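Local coordinates for protein aldehyde dehydrogenase 12 (Zea mays, PDB 6D97) that probably oxidises L-glutamate gamma-semialdehyde to glutamate with NAD+ as cofactor, the last step of proline catabolism in plants, at residues R106-A117 / L237-D247; C92-L101 / G184-V192. All coordinates share one frame; numbering follows the deposited sequence.

Contact 1. Residues R106-A117 / L237-D247; sequences RYLMYGDISAKA and LLHDCGLPAED
Asp247 is gripped mainly through one oxygen, OD2, by two side chains of helix 105-121. Arg106 meets OD2 end-on with both terminal nitrogens, NH2 to OD2 being 2.8 Å, the oxygen near the guanidinium plane while the carboxylate is turned 63° against it. Tyr110 OH donates to the anti lone pair of the same OD2 at 2.7 Å, its ring nearly coplanar with the carboxylate. Helix 105-121 here packs along the C-terminal end of helix 229-240, which closes in a Schellman motif, and along the loop beyond it, in the Rossmann-type NAD-binding domain. An alanine in place of Asp247 would probably leave the Arg106 charge without its mate here and the buried Tyr110 hydroxyl without this acceptor. Farther along, Lys116 NZ donates to Cys241 O at 2.8 Å from above the carbonyl plane. Cys241, small enough to fit close to the helix, lays SG against Ala117 CA. Gly242 turns the chain with positive phi, and a CB there would crowd Lys116 and Ile113. Ile113, branched and apolar, lays CD1 against Gly242 O and over the rim of one face of the Tyr110 ring. Met109 bends at chi3 (70°), which brings CE up against Pro244 CG. Small Ala117 admits both leucines: its CB lies 3.9 Å from Leu237 CD2 and equally far from Leu238 CD2.

Contact 2. Residues C92-L101 / G184-V192; sequences CPKHGLHNPL and GYRWPYGPV
Trp187 carries the side-chain amide of Asn99 stacked on one face, the two planes 18° apart. Asn99 CB sits over the centre of the six-membered ring, 4.0 Å from its centroid in a CH-pi contact, and CG and OD1 extend above CZ2 and CH2. Leu101 CG comes in at the edge of the indole, 4.2 Å from Trp187 CH2, while Pro100 CD approaches CZ3 obliquely. Arg528 makes a cation-pi contact with the same indole. Asparagine suits this place because its flat amide can stack and bond at once. With chi1 at 57°, CG stands between the backbone N and the carbonyl carbon, which lets OD1 accept from Leu101 N at 2.9 Å, an Asx turn, while ND2 donates to His95 O at 2.8 Å and also to Gly479 O of the fourth subunit. The amide is thereby pinned against rotation.

Between helices 83-90 and 105-121, this loop runs beside the end of strand 180-187, the middle strand of the antiparallel sheet 170-174/180-187/526-533, and beside the link to strand 191-196 of the parallel Rossmann-type sheet. Pro100, compact and rigid, slides past Tyr185, Pro100 CB lying 3.5 Å from Tyr185 CD1. Pro188 tucks its CG against His98 O and Gly96 CA, where a side chain on Gly96 would clash. Earlier in the loop, a type I turn from Pro93 to Gly96 lies against Gly190, whose bare CA touches Pro93 O at 3.5 Å in a CA-H...O contact; a CB there would run into that oxygen, and Cys92 SG lies against the same glycine. One water donates to Lys94 O and to Pro188 O, each at 2.8 Å.

In the fold
Contacts 1 and 2 have centres 18 Å apart and interlock along the chain, their segments alternating in sequence. Residues 92-101 lead almost directly into the helix bearing 106-117, and the two contacts touch there: Arg106 NE lies 2.8 Å from His98 ND1, probably a hydrogen bond, so one guanidinium serves Asp247 in contact 1 and the loop of contact 2. Tyr107 OH packs against the backbone of that loop, 3.1 Å from Asn99 C. Both contacts pack on the third subunit, whose Pro174 meets Tyr107 and Pro100, while contact 2 also bonds to the fourth. Neither reaches the NAD pocket, although strand 191-196, which 184-192 enters, ends among pocket residues Ile195 and Thr196.

Contact 1. Residues R106-A117 / L237-D247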
# COMPACT_ATOMS: atom_id res chain seq x y z
N ARG A 106 15.05 -17.47 -6.68
CA ARG A 106 16.16 -16.52 -6.71
C ARG A 106 15.91 -15.32 -5.80
O ARG A 106 16.88 -14.72 -5.32
CB ARG A 106 16.43 -16.07 -8.14
CG ARG A 106 17.18 -17.08 -8.98
CD ARG A 106 17.40 -16.58 -10.41
NE ARG A 106 17.96 -15.23 -10.46
CZ ARG A 106 19.26 -14.95 -10.41
NH1 ARG A 106 20.15 -15.92 -10.29
NH2 ARG A 106 19.66 -13.69 -10.47
N TYR A 107 14.65 -14.96 -5.58
CA TYR A 107 14.35 -13.95 -4.56
C TYR A 107 14.83 -14.40 -3.19
O TYR A 107 15.39 -13.61 -2.43
CB TYR A 107 12.85 -13.65 -4.51
CG TYR A 107 12.27 -12.96 -5.71
CD1 TYR A 107 12.58 -11.64 -6.00
CD2 TYR A 107 11.36 -13.62 -6.53
CE1 TYR A 107 12.02 -11.01 -7.09
CE2 TYR A 107 10.81 -13.01 -7.63
CZ TYR A 107 11.14 -11.70 -7.90
OH TYR A 107 10.58 -11.07 -8.99
N LEU A 108 14.60 -15.68 -2.86
CA LEU A 108 15.03 -16.21 -1.58
C LEU A 108 16.55 -16.26 -1.48
O LEU A 108 17.11 -15.99 -0.41
CB LEU A 108 14.44 -17.60 -1.36
CG LEU A 108 12.92 -17.61 -1.40
CD1 LEU A 108 12.36 -18.96 -0.98
CD2 LEU A 108 12.40 -16.48 -0.53
N MET A 109 17.22 -16.61 -2.58
CA MET A 109 18.68 -16.66 -2.59
C MET A 109 19.28 -15.31 -2.25
O MET A 109 20.26 -15.22 -1.51
CB MET A 109 19.17 -17.13 -3.95
CG MET A 109 20.69 -17.21 -4.10
SD MET A 109 21.15 -17.67 -5.78
CE MET A 109 20.72 -16.19 -6.69
N TYR A 110 18.71 -14.24 -2.79
CA TYR A 110 19.29 -12.93 -2.52
C TYR A 110 18.93 -12.44 -1.13
O TYR A 110 19.64 -11.60 -0.58
CB TYR A 110 18.85 -11.95 -3.60
CG TYR A 110 19.81 -11.96 -4.75
CD1 TYR A 110 21.01 -11.28 -4.67
CD2 TYR A 110 19.53 -12.67 -5.90
CE1 TYR A 110 21.91 -11.29 -5.71
CE2 TYR A 110 20.41 -12.69 -6.95
CZ TYR A 110 21.60 -12.00 -6.85
OH TYR A 110 22.48 -12.02 -7.90
N GLY A 111 17.84 -12.95 -0.55
CA GLY A 111 17.65 -12.77 0.87
C GLY A 111 18.78 -13.38 1.67
O GLY A 111 19.31 -12.77 2.60
N ASP A 112 19.19 -14.60 1.30
CA ASP A 112 20.27 -15.28 2.00
C ASP A 112 21.62 -14.60 1.74
O ASP A 112 22.42 -14.44 2.67
CB ASP A 112 20.33 -16.75 1.59
CG ASP A 112 19.21 -17.57 2.19
OD1 ASP A 112 18.61 -17.12 3.19
OD2 ASP A 112 18.92 -18.66 1.66
N ILE A 113 21.88 -14.23 0.49
CA ILE A 113 23.13 -13.53 0.17
C ILE A 113 23.24 -12.25 0.97
O ILE A 113 24.29 -11.95 1.56
CB ILE A 113 23.21 -13.24 -1.34
CG1 ILE A 113 23.37 -14.55 -2.12
CG2 ILE A 113 24.35 -12.28 -1.64
CD1 ILE A 113 23.11 -14.39 -3.60
N SER A 114 22.15 -11.48 1.03
CA SER A 114 22.16 -10.22 1.77
C SER A 114 22.40 -10.46 3.26
O SER A 114 23.06 -9.65 3.92
CB SER A 114 20.85 -9.47 1.55
OG SER A 114 20.63 -9.22 0.18
N ALA A 115 21.88 -11.56 3.79
CA ALA A 115 22.08 -11.86 5.21
C ALA A 115 23.54 -12.18 5.50
O ALA A 115 24.12 -11.68 6.46
CB ALA A 115 21.17 -13.01 5.64
N LYS A 116 24.14 -13.04 4.67
CA LYS A 116 25.55 -13.37 4.84
C LYS A 116 26.43 -12.14 4.66
O LYS A 116 27.38 -11.93 5.42
CB LYS A 116 25.96 -14.46 3.85
CG LYS A 116 25.47 -15.86 4.22
CD LYS A 116 25.84 -16.86 3.14
CE LYS A 116 24.61 -17.55 2.61
NZ LYS A 116 24.53 -17.50 1.12
N ALA A 117 26.12 -11.30 3.67
CA ALA A 117 26.92 -10.10 3.43
C ALA A 117 26.76 -9.09 4.56
O ALA A 117 27.75 -8.49 5.00
CB ALA A 117 26.54 -9.47 2.09
N LEU A 237 33.71 -10.23 -1.60
CA LEU A 237 32.92 -10.60 -0.43
C LEU A 237 31.57 -11.17 -0.85
O LEU A 237 31.13 -12.20 -0.33
CB LEU A 237 32.75 -9.38 0.48
CG LEU A 237 31.96 -9.42 1.80
CD1 LEU A 237 32.30 -8.16 2.60
CD2 LEU A 237 30.44 -9.54 1.63
N LEU A 238 30.90 -10.49 -1.78
CA LEU A 238 29.57 -10.94 -2.21
C LEU A 238 29.63 -12.33 -2.83
O LEU A 238 28.73 -13.14 -2.63
CB LEU A 238 28.97 -9.93 -3.18
CG LEU A 238 28.44 -8.63 -2.57
CD1 LEU A 238 28.16 -7.59 -3.65
CD2 LEU A 238 27.19 -8.91 -1.75
N HIS A 239 30.69 -12.61 -3.60
CA HIS A 239 30.87 -13.95 -4.14
C HIS A 239 31.03 -14.97 -3.02
O HIS A 239 30.46 -16.07 -3.09
CB HIS A 239 32.07 -13.99 -5.08
CG HIS A 239 31.82 -13.36 -6.41
ND1 HIS A 239 32.79 -12.67 -7.10
CD2 HIS A 239 30.71 -13.32 -7.19
CE1 HIS A 239 32.29 -12.23 -8.25
NE2 HIS A 239 31.03 -12.61 -8.32
N ASP A 240 31.80 -14.63 -1.99
CA ASP A 240 31.92 -15.51 -0.83
C ASP A 240 30.59 -15.70 -0.10
O ASP A 240 30.41 -16.71 0.58
CB ASP A 240 32.96 -14.97 0.15
CG ASP A 240 34.38 -15.21 -0.34
OD1 ASP A 240 34.54 -15.86 -1.39
OD2 ASP A 240 35.32 -14.74 0.33
N CYS A 241 29.67 -14.75 -0.24
CA CYS A 241 28.36 -14.84 0.40
C CYS A 241 27.31 -15.48 -0.50
O CYS A 241 26.16 -15.61 -0.09
CB CYS A 241 27.89 -13.45 0.84
SG CYS A 241 28.87 -12.73 2.17
N GLY A 242 27.68 -15.88 -1.72
CA GLY A 242 26.80 -16.65 -2.57
C GLY A 242 26.32 -15.95 -3.82
O GLY A 242 25.51 -16.53 -4.55
N LEU A 243 26.77 -14.72 -4.08
CA LEU A 243 26.43 -14.05 -5.33
C LEU A 243 26.92 -14.88 -6.51
O LEU A 243 28.13 -15.13 -6.61
CB LEU A 243 27.06 -12.66 -5.38
CG LEU A 243 27.06 -12.00 -6.77
CD1 LEU A 243 25.65 -11.62 -7.21
CD2 LEU A 243 27.98 -10.78 -6.78
N PRO A 244 26.04 -15.33 -7.39
CA PRO A 244 26.47 -16.21 -8.49
C PRO A 244 27.42 -15.49 -9.44
O PRO A 244 27.25 -14.31 -9.75
CB PRO A 244 25.16 -16.58 -9.19
CG PRO A 244 24.12 -16.40 -8.14
CD PRO A 244 24.57 -15.23 -7.33
N ALA A 245 28.44 -16.23 -9.88
CA ALA A 245 29.44 -15.67 -10.79
C ALA A 245 28.79 -15.04 -12.02
O ALA A 245 29.23 -13.99 -12.49
CB ALA A 245 30.44 -16.75 -11.20
N GLU A 246 27.74 -15.67 -12.54
CA GLU A 246 27.17 -15.25 -13.81
C GLU A 246 26.15 -14.13 -13.68
O GLU A 246 25.64 -13.66 -14.70
CB GLU A 246 26.52 -16.44 -14.52
N ASP A 247 25.83 -13.69 -12.45
CA ASP A 247 24.73 -12.76 -12.26
C ASP A 247 25.11 -11.30 -12.52
O ASP A 247 24.22 -10.48 -12.75
CB ASP A 247 24.16 -12.89 -10.84
CG ASP A 247 23.15 -14.02 -10.73
OD1 ASP A 247 23.15 -14.90 -11.62
OD2 ASP A 247 22.35 -14.02 -9.77

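Contact 2. Residues C92-L101 / G184-V192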
# COMPACT_ATOMS: atom_id res chain seq x y z
N CYS A 92 21.10 -12.37 -20.64
CA CYS A 92 19.94 -12.08 -19.82
C CYS A 92 18.77 -11.66 -20.71
O CYS A 92 18.85 -10.61 -21.37
CB CYS A 92 20.24 -10.99 -18.82
SG CYS A 92 18.84 -10.61 -17.72
N PRO A 93 17.68 -12.43 -20.76
CA PRO A 93 16.53 -12.03 -21.58
C PRO A 93 15.79 -10.86 -20.93
O PRO A 93 16.05 -10.48 -19.79
CB PRO A 93 15.67 -13.29 -21.59
CG PRO A 93 15.95 -13.92 -20.27
CD PRO A 93 17.41 -13.65 -19.98
N LYS A 94 14.85 -10.30 -21.69
CA LYS A 94 14.12 -9.15 -21.18
C LYS A 94 13.15 -9.52 -20.06
O LYS A 94 12.68 -8.62 -19.35
CB LYS A 94 13.39 -8.45 -22.32
CG LYS A 94 14.30 -7.57 -23.16
CD LYS A 94 13.57 -6.95 -24.33
CE LYS A 94 13.48 -7.91 -25.50
NZ LYS A 94 12.94 -7.27 -26.73
N HIS A 95 12.84 -10.80 -19.89
CA HIS A 95 12.07 -11.25 -18.73
C HIS A 95 12.96 -11.64 -17.55
O HIS A 95 12.49 -12.31 -16.63
CB HIS A 95 11.12 -12.40 -19.10
CG HIS A 95 11.67 -13.36 -20.11
ND1 HIS A 95 12.33 -14.52 -19.75
CD2 HIS A 95 11.62 -13.36 -21.46
CE1 HIS A 95 12.68 -15.18 -20.84
NE2 HIS A 95 12.26 -14.50 -21.89
N GLY A 96 14.23 -11.23 -17.57
CA GLY A 96 15.06 -11.22 -16.39
C GLY A 96 15.72 -12.54 -16.07
O GLY A 96 15.40 -13.60 -16.62
N LEU A 97 16.70 -12.47 -15.15
CA LEU A 97 17.21 -13.68 -14.53
C LEU A 97 16.13 -14.35 -13.69
O LEU A 97 16.14 -15.57 -13.52
CB LEU A 97 18.43 -13.36 -13.67
CG LEU A 97 19.63 -12.74 -14.38
CD1 LEU A 97 20.83 -12.64 -13.46
CD2 LEU A 97 19.97 -13.56 -15.61
N HIS A 98 15.20 -13.56 -13.17
CA HIS A 98 14.00 -14.05 -12.51
C HIS A 98 12.97 -12.94 -12.52
O HIS A 98 13.29 -11.77 -12.75
CB HIS A 98 14.30 -14.51 -11.08
CG HIS A 98 14.79 -13.42 -10.18
ND1 HIS A 98 16.13 -13.17 -9.97
CD2 HIS A 98 14.12 -12.50 -9.44
CE1 HIS A 98 16.27 -12.16 -9.14
NE2 HIS A 98 15.07 -11.73 -8.81
N ASN A 99 11.72 -13.31 -12.27
CA ASN A 99 10.63 -12.35 -12.16
C ASN A 99 9.59 -12.98 -11.24
O ASN A 99 9.78 -14.12 -10.81
CB ASN A 99 10.07 -11.99 -13.54
CG ASN A 99 9.60 -13.19 -14.32
OD1 ASN A 99 8.70 -13.91 -13.89
ND2 ASN A 99 10.17 -13.39 -15.51
N PRO A 100 8.50 -12.28 -10.89
CA PRO A 100 7.54 -12.86 -9.93
C PRO A 100 6.97 -14.21 -10.33
O PRO A 100 6.41 -14.90 -9.47
CB PRO A 100 6.44 -11.80 -9.85
CG PRO A 100 7.14 -10.53 -10.11
CD PRO A 100 8.19 -10.86 -11.14
N LEU A 101 7.09 -14.62 -11.60
CA LEU A 101 6.55 -15.90 -12.04
C LEU A 101 7.61 -16.91 -12.48
O LEU A 101 7.26 -18.06 -12.75
CB LEU A 101 5.57 -15.69 -13.20
CG LEU A 101 4.30 -14.89 -12.89
CD1 LEU A 101 3.37 -14.87 -14.10
CD2 LEU A 101 3.59 -15.46 -11.67
N GLY A 184 -1.16 -6.60 -11.16
CA GLY A 184 -0.05 -5.71 -11.46
C GLY A 184 1.25 -6.18 -10.83
O GLY A 184 1.35 -6.25 -9.60
N TYR A 185 2.25 -6.48 -11.65
CA TYR A 185 3.52 -7.01 -11.18
C TYR A 185 4.64 -6.00 -11.38
O TYR A 185 4.52 -5.04 -12.14
CB TYR A 185 3.88 -8.31 -11.93
CG TYR A 185 3.01 -9.49 -11.59
CD1 TYR A 185 3.31 -10.32 -10.51
CD2 TYR A 185 1.89 -9.79 -12.37
CE1 TYR A 185 2.51 -11.41 -10.21
CE2 TYR A 185 1.09 -10.87 -12.07
CZ TYR A 185 1.41 -11.68 -11.00
OH TYR A 185 0.60 -12.76 -10.70
N ARG A 186 5.75 -6.24 -10.67
CA ARG A 186 7.00 -5.51 -10.89
C ARG A 186 7.90 -6.42 -11.71
O ARG A 186 8.43 -7.41 -11.20
CB ARG A 186 7.65 -5.12 -9.57
CG ARG A 186 6.78 -4.33 -8.62
CD ARG A 186 6.18 -3.11 -9.28
NE ARG A 186 7.19 -2.28 -9.92
CZ ARG A 186 6.93 -1.16 -10.58
NH1 ARG A 186 5.68 -0.73 -10.68
NH2 ARG A 186 7.92 -0.47 -11.14
N TRP A 187 8.05 -6.10 -12.99
CA TRP A 187 8.84 -6.90 -13.92
C TRP A 187 10.25 -6.33 -14.03
O TRP A 187 10.43 -5.11 -14.01
CB TRP A 187 8.20 -6.90 -15.30
CG TRP A 187 8.13 -8.25 -15.91
CD1 TRP A 187 8.78 -8.69 -17.04
CD2 TRP A 187 7.37 -9.36 -15.43
NE1 TRP A 187 8.46 -10.00 -17.29
CE2 TRP A 187 7.59 -10.44 -16.32
CE3 TRP A 187 6.51 -9.55 -14.34
CZ2 TRP A 187 7.00 -11.69 -16.14
CZ3 TRP A 187 5.92 -10.79 -14.17
CH2 TRP A 187 6.16 -11.84 -15.07
N PRO A 188 11.26 -7.18 -14.17
CA PRO A 188 12.62 -6.67 -14.37
C PRO A 188 12.78 -6.09 -15.76
O PRO A 188 11.90 -6.20 -16.63
CB PRO A 188 13.49 -7.92 -14.19
CG PRO A 188 12.61 -9.03 -14.61
CD PRO A 188 11.22 -8.65 -14.19
N TYR A 189 13.92 -5.45 -15.98
CA TYR A 189 14.28 -4.99 -17.31
C TYR A 189 15.20 -5.96 -18.04
O TYR A 189 15.22 -5.96 -19.27
CB TYR A 189 14.95 -3.62 -17.23
CG TYR A 189 14.05 -2.49 -16.81
CD1 TYR A 189 13.19 -1.87 -17.71
CD2 TYR A 189 14.08 -2.01 -15.51
CE1 TYR A 189 12.38 -0.82 -17.32
CE2 TYR A 189 13.28 -0.97 -15.12
CZ TYR A 189 12.43 -0.37 -16.03
OH TYR A 189 11.64 0.67 -15.61
N GLY A 190 15.96 -6.77 -17.30
CA GLY A 190 16.89 -7.69 -17.90
C GLY A 190 18.31 -7.18 -17.85
O GLY A 190 18.86 -6.93 -16.77
N PRO A 191 18.93 -6.99 -19.02
CA PRO A 191 20.30 -6.47 -19.06
C PRO A 191 20.30 -4.97 -18.77
O PRO A 191 19.62 -4.20 -19.44
CB PRO A 191 20.75 -6.77 -20.50
CG PRO A 191 19.47 -6.74 -21.29
CD PRO A 191 18.37 -7.21 -20.36
N VAL A 192 21.05 -4.58 -17.74
CA VAL A 192 21.09 -3.20 -17.28
C VAL A 192 22.54 -2.81 -16.98
O VAL A 192 23.44 -3.65 -16.93
CB VAL A 192 20.21 -2.96 -16.04
CG1 VAL A 192 18.78 -3.42 -16.30
CG2 VAL A 192 20.78 -3.67 -14.83
O HOH W 1 11.44 -6.15 -19.35